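Local coordinates for Rio2 kinase (Chaetomium thermophilum, PDB 4GYG), which probably catalyses the ATP-dependent, magnesium-requiring phosphorylation of serine and threonine residues in proteins, as a RIO-type kinase, at residues 176-181 against 255-260. Numbering follows the deposited sequence.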
loop_
_atom_site.group_PDB
_atom_site.type_symbol
_atom_site.label_atom_id
_atom_site.label_comp_id
_atom_site.label_asym_id
_atom_site.label_seq_id
_atom_site.Cartn_x
_atom_site.Cartn_y
_atom_site.Cartn_z
ATOM N N PRO A 176 14.145 -3.733 -8.180
ATOM C CA PRO A 176 13.594 -2.509 -8.783
ATOM C C PRO A 176 12.224 -2.178 -8.191
ATOM O O PRO A 176 11.193 -2.619 -8.703
ATOM C CB PRO A 176 13.462 -2.885 -10.255
ATOM C CG PRO A 176 13.230 -4.359 -10.225
ATOM C CD PRO A 176 14.003 -4.899 -9.067
ATOM N N VAL A 177 12.236 -1.434 -7.090
ATOM C CA VAL A 177 11.021 -1.070 -6.371
ATOM C C VAL A 177 11.181 0.402 -6.008
ATOM O O VAL A 177 12.302 0.889 -6.013
ATOM C CB VAL A 177 10.853 -1.901 -5.075
ATOM C CG1 VAL A 177 10.705 -3.360 -5.394
ATOM C CG2 VAL A 177 12.030 -1.666 -4.149
ATOM N N PRO A 178 10.069 1.112 -5.710
ATOM C CA PRO A 178 10.176 2.524 -5.326
ATOM C C PRO A 178 10.936 2.707 -4.005
ATOM O O PRO A 178 10.883 1.830 -3.134
ATOM C CB PRO A 178 8.710 2.955 -5.146
ATOM C CG PRO A 178 7.897 1.919 -5.902
ATOM C CD PRO A 178 8.661 0.651 -5.710
ATOM N N GLU A 179 11.645 3.825 -3.857
ATOM C CA GLU A 179 12.331 4.087 -2.600
ATOM C C GLU A 179 11.323 4.313 -1.473
ATOM O O GLU A 179 10.492 5.212 -1.544
ATOM C CB GLU A 179 13.286 5.276 -2.697
ATOM C CG GLU A 179 14.105 5.449 -1.432
ATOM C CD GLU A 179 14.960 6.712 -1.429
ATOM O OE1 GLU A 179 15.120 7.348 -2.499
ATOM O OE2 GLU A 179 15.473 7.064 -0.340
ATOM N N PRO A 180 11.375 3.475 -0.440
ATOM C CA PRO A 180 10.506 3.775 0.695
ATOM C C PRO A 180 11.101 4.980 1.427
ATOM O O PRO A 180 12.303 5.037 1.667
ATOM C CB PRO A 180 10.571 2.493 1.538
ATOM C CG PRO A 180 11.946 1.899 1.219
ATOM C CD PRO A 180 12.286 2.339 -0.190
ATOM N N ILE A 181 10.272 5.968 1.720
ATOM C CA ILE A 181 10.765 7.176 2.357
ATOM C C ILE A 181 10.240 7.292 3.789
ATOM O O ILE A 181 10.989 7.567 4.701
ATOM C CB ILE A 181 10.461 8.460 1.519
ATOM C CG1 ILE A 181 11.167 8.416 0.151
ATOM C CG2 ILE A 181 10.877 9.713 2.276
ATOM C CD1 ILE A 181 10.647 9.469 -0.837
ATOM N N ILE A 255 9.547 -2.281 -13.067
ATOM C CA ILE A 255 9.551 -1.850 -11.685
ATOM C C ILE A 255 8.297 -2.405 -11.005
ATOM O O ILE A 255 7.199 -2.321 -11.537
ATOM C CB ILE A 255 9.673 -0.312 -11.583
ATOM C CG1 ILE A 255 11.068 0.116 -12.048
ATOM C CG2 ILE A 255 9.444 0.177 -10.156
ATOM C CD1 ILE A 255 11.168 1.564 -12.405
ATOM N N ILE A 256 8.480 -3.007 -9.843
ATOM C CA ILE A 256 7.409 -3.700 -9.151
ATOM C C ILE A 256 6.850 -2.785 -8.076
ATOM O O ILE A 256 7.616 -2.082 -7.399
ATOM C CB ILE A 256 7.945 -5.012 -8.491
ATOM C CG1 ILE A 256 8.494 -5.947 -9.553
ATOM C CG2 ILE A 256 6.853 -5.748 -7.751
ATOM C CD1 ILE A 256 7.470 -6.291 -10.630
ATOM N N ILE A 257 5.525 -2.773 -7.927
ATOM C CA ILE A 257 4.915 -2.117 -6.760
ATOM C C ILE A 257 3.864 -3.012 -6.122
ATOM O O ILE A 257 3.514 -4.069 -6.681
ATOM C CB ILE A 257 4.270 -0.754 -7.097
ATOM C CG1 ILE A 257 3.047 -0.929 -8.014
ATOM C CG2 ILE A 257 5.287 0.184 -7.712
ATOM C CD1 ILE A 257 2.418 0.373 -8.487
ATOM N N ASP A 258 3.368 -2.560 -4.972
ATOM C CA ASP A 258 2.284 -3.200 -4.214
ATOM C C ASP A 258 2.744 -4.401 -3.410
ATOM O O ASP A 258 2.756 -5.521 -3.923
ATOM C CB ASP A 258 1.129 -3.635 -5.119
ATOM C CG ASP A 258 0.035 -2.619 -5.193
ATOM O OD1 ASP A 258 -0.826 -2.638 -4.286
ATOM O OD2 ASP A 258 0.027 -1.817 -6.157
ATOM N N PHE A 259 3.072 -4.177 -2.140
ATOM C CA PHE A 259 3.642 -5.240 -1.293
ATOM C C PHE A 259 2.887 -5.743 -0.035
ATOM O O PHE A 259 3.369 -6.677 0.600
ATOM C CB PHE A 259 5.089 -4.878 -0.932
ATOM C CG PHE A 259 5.934 -4.561 -2.132
ATOM C CD1 PHE A 259 6.263 -5.561 -3.049
ATOM C CD2 PHE A 259 6.358 -3.269 -2.375
ATOM C CE1 PHE A 259 7.029 -5.269 -4.170
ATOM C CE2 PHE A 259 7.126 -2.973 -3.486
ATOM C CZ PHE A 259 7.466 -3.973 -4.390
ATOM N N PRO A 260 1.707 -5.171 0.318
ATOM C CA PRO A 260 1.176 -5.689 1.592
ATOM C C PRO A 260 0.635 -7.140 1.482
ATOM O O PRO A 260 0.424 -7.808 2.490
ATOM C CB PRO A 260 0.041 -4.708 1.928
ATOM C CG PRO A 260 -0.489 -4.252 0.567
ATOM C CD PRO A 260 0.758 -4.244 -0.348
#
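Pro176 and Ile256 are joined by one backbone hydrogen bond, supplemented by C-H and van der Waals contacts with backbone oxygens, while the side chains that meet across the contact, which links the two lobes of the RIO kinase domain beside the nucleotide site, do so through apolar groups. Ile256 N donates to Pro176 O at 3.0 Å, the N-H pointing almost straight at the oxygen (170°). The same oxygen takes a CA-H...O contact from Ile255 CA at 3.5 Å, while CG2 of Ile255 lies against it too. On the other chain, Pro178 CD rests 3.4 Å from Ile256 O.

The closest side-chain contacts are two. Val177 puts CG1 obliquely against the far end of the Phe259 ring, 3.4 Å from CZ; with chi1 at -63° this methyl stands beside its own backbone N. Pro178 crosses Ile257 at about a right angle, its CG 3.6 Å from Ile257 CG2. The Phe259 ring also folds back on its own chain, with Ile257 C over one face near the rim. Replacing Phe259 by an alanine would probably leave Val177 CG1 without its aromatic partner and open a gap between Val177 and the backbone of Ile257.

Phe259 belongs to the DFG-like segment of the kinase fold, directly after Asp258, which binds magnesium and ADP and makes a salt bridge with Lys125. Segment 176-181 leads from helix 149-172 into edge strand 180-184 of the five-stranded sheet; segment 255-260 leaves strand 250-256, which pairs with strand 236-242, and Leu217 of helix 207-223 touches both Pro176 and Ile256.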